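MaoC-like dehydratase (Phytophthora Capsici, PDB 3KH8) probably catalyses the reversible hydration of trans-2-enoyl-CoA thioesters to (3R)-3-hydroxyacyl-CoA, through a hot dog fold of the hydratase 2 type. Local coordinates at residues Q98-F103 and G227-L232. Residues are numbered along the deposited sequence; the frame is centred on the assembly and turned at random.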
loop_
_atom_site.group_PDB
_atom_site.type_symbol
_atom_site.label_atom_id
_atom_site.label_comp_id
_atom_site.label_asym_id
_atom_site.label_seq_id
_atom_site.Cartn_x
_atom_site.Cartn_y
_atom_site.Cartn_z
ATOM N N GLN A 98 -3.260 11.022 -8.169
ATOM C CA GLN A 98 -3.611 10.208 -7.014
ATOM C C GLN A 98 -4.059 8.815 -7.466
ATOM O O GLN A 98 -4.447 7.981 -6.644
ATOM C CB GLN A 98 -4.709 10.891 -6.186
ATOM C CG GLN A 98 -4.258 12.153 -5.430
ATOM C CD GLN A 98 -3.166 11.891 -4.377
ATOM O OE1 GLN A 98 -3.195 10.891 -3.656
ATOM N NE2 GLN A 98 -2.213 12.807 -4.281
ATOM N N ASP A 99 -3.991 8.574 -8.773
ATOM C CA ASP A 99 -4.434 7.316 -9.375
ATOM C C ASP A 99 -3.241 6.514 -9.905
ATOM O O ASP A 99 -2.092 6.934 -9.753
ATOM C CB ASP A 99 -5.425 7.612 -10.509
ATOM C CG ASP A 99 -6.317 6.420 -10.858
ATOM O OD1 ASP A 99 -6.236 5.356 -10.202
ATOM O OD2 ASP A 99 -7.109 6.556 -11.815
ATOM N N VAL A 100 -3.520 5.360 -10.513
ATOM C CA VAL A 100 -2.525 4.607 -11.273
ATOM C C VAL A 100 -1.904 5.538 -12.326
ATOM O O VAL A 100 -2.620 6.274 -13.016
ATOM C CB VAL A 100 -3.159 3.352 -11.941
ATOM C CG1 VAL A 100 -2.216 2.704 -12.952
ATOM C CG2 VAL A 100 -3.578 2.326 -10.883
ATOM N N VAL A 101 -0.574 5.534 -12.403
ATOM C CA VAL A 101 0.154 6.309 -13.408
ATOM C C VAL A 101 0.688 5.338 -14.462
ATOM O O VAL A 101 1.683 4.650 -14.220
ATOM C CB VAL A 101 1.324 7.126 -12.780
ATOM C CG1 VAL A 101 2.055 7.956 -13.852
ATOM C CG2 VAL A 101 0.821 8.025 -11.659
ATOM N N PRO A 102 0.019 5.254 -15.627
ATOM C CA PRO A 102 0.503 4.357 -16.680
ATOM C C PRO A 102 1.952 4.658 -17.073
ATOM O O PRO A 102 2.337 5.822 -17.193
ATOM C CB PRO A 102 -0.466 4.625 -17.839
ATOM C CG PRO A 102 -1.737 5.036 -17.143
ATOM C CD PRO A 102 -1.254 5.900 -16.008
ATOM N N PHE A 103 2.742 3.601 -17.238
ATOM C CA PHE A 103 4.176 3.724 -17.489
ATOM C C PHE A 103 4.456 3.837 -18.990
ATOM O O PHE A 103 3.869 3.094 -19.777
ATOM C CB PHE A 103 4.925 2.517 -16.898
ATOM C CG PHE A 103 6.426 2.652 -16.940
ATOM C CD1 PHE A 103 7.114 3.270 -15.897
ATOM C CD2 PHE A 103 7.150 2.166 -18.027
ATOM C CE1 PHE A 103 8.501 3.406 -15.939
ATOM C CE2 PHE A 103 8.534 2.296 -18.080
ATOM C CZ PHE A 103 9.214 2.917 -17.034
ATOM N N GLY A 227 4.062 4.998 -7.548
ATOM C CA GLY A 227 4.197 5.718 -8.814
ATOM C C GLY A 227 4.757 4.998 -10.025
ATOM O O GLY A 227 4.513 5.426 -11.158
ATOM N N ASP A 228 5.516 3.922 -9.804
ATOM C CA ASP A 228 6.156 3.197 -10.908
ATOM C C ASP A 228 5.407 1.911 -11.265
ATOM O O ASP A 228 5.643 0.854 -10.675
ATOM C CB ASP A 228 7.638 2.919 -10.601
ATOM C CG ASP A 228 8.385 2.292 -11.780
ATOM O OD1 ASP A 228 7.752 1.956 -12.807
ATOM O OD2 ASP A 228 9.619 2.131 -11.676
ATOM N N TYR A 229 4.531 2.019 -12.264
ATOM C CA TYR A 229 3.630 0.934 -12.653
ATOM C C TYR A 229 4.144 0.083 -13.823
ATOM O O TYR A 229 3.407 -0.741 -14.373
ATOM C CB TYR A 229 2.217 1.487 -12.932
ATOM C CG TYR A 229 1.546 2.057 -11.698
ATOM C CD1 TYR A 229 0.651 1.290 -10.949
ATOM C CD2 TYR A 229 1.821 3.356 -11.262
ATOM C CE1 TYR A 229 0.040 1.810 -9.806
ATOM C CE2 TYR A 229 1.224 3.877 -10.125
ATOM C CZ TYR A 229 0.334 3.101 -9.402
ATOM O OH TYR A 229 -0.258 3.623 -8.272
ATOM N N ASN A 230 5.418 0.269 -14.169
ATOM C CA ASN A 230 6.115 -0.559 -15.162
ATOM C C ASN A 230 5.747 -2.040 -15.057
ATOM O O ASN A 230 5.906 -2.659 -13.997
ATOM C CB ASN A 230 7.636 -0.374 -15.009
ATOM C CG ASN A 230 8.433 -0.912 -16.199
ATOM O OD1 ASN A 230 7.956 -1.746 -16.972
ATOM N ND2 ASN A 230 9.663 -0.430 -16.340
ATOM N N SER A 231 5.261 -2.602 -16.165
ATOM C CA SER A 231 4.833 -4.004 -16.223
ATOM C C SER A 231 5.961 -4.997 -15.931
ATOM O O SER A 231 5.701 -6.140 -15.560
ATOM C CB SER A 231 4.195 -4.319 -17.583
ATOM O OG SER A 231 5.110 -4.074 -18.638
ATOM N N LEU A 232 7.203 -4.547 -16.087
ATOM C CA LEU A 232 8.391 -5.353 -15.796
ATOM C C LEU A 232 8.367 -5.924 -14.372
ATOM O O LEU A 232 8.868 -7.024 -14.126
ATOM C CB LEU A 232 9.664 -4.518 -16.024
ATOM C CG LEU A 232 11.049 -5.135 -15.765
ATOM C CD1 LEU A 232 11.324 -6.317 -16.685
ATOM C CD2 LEU A 232 12.150 -4.089 -15.889
HETATM O O HOH W 1 4.437 4.608 -13.754
#
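Phe103 draws alongside Asn230, where the CA atoms of the two residues are 5.2 Å apart, and Val100 and Val101 run past Gly227 and Tyr229 at the other end. The two irregular segments head roughly the same way, 37° apart, and meet through side chains, one shared water and the 100-101 backbone, on which the Tyr229 ring packs. That water donates to Val101 O (2.8 Å) and to Gly227 O (2.7 Å) and accepts from Tyr229 N at 3.0 Å, so three backbone groups are satisfied together. Glycine suits position 227 because at its backbone angles a CB would press on the carbonyl O of the residue before.

Branched Val100 lays CG1 over one face of the buried Tyr229 ring, 4.0 Å from the ring centroid, a CH-pi contact; Val101 O comes within 3.2 Å of Tyr229 CD2. Elsewhere, Phe103 CG is anti to its backbone N (chi1 -172°), which carries the ring across Asn230. There Asn230 CB sits over the centre of the Phe103 ring, 3.7 Å from its centroid. Beyond it the amide stacks nearly flat, 18° from the ring plane, with Asn230 ND2 3.4 Å from Phe103 CE2. Short polar side chains suit the turn: Asp228 OD1 takes the N-H of Asn230, and Asn230 OD1 that of Leu232, two successive Asx turns.

Leu60 and Arg57 of the second subunit pack on Val100 and Tyr229, so the contact is part of the dimer interface. The Gly-Asp-x-Asn sequence at 227-230 matches the hydratase 2 signature, whose loop lines the active site in relatives. Here 98-103 packs against that loop, joining the N-terminal hydratase 2 region to the MaoC-like region, while the two Asx turns, the bridging water and bonds from His250 and Arg224 all brace 227-232.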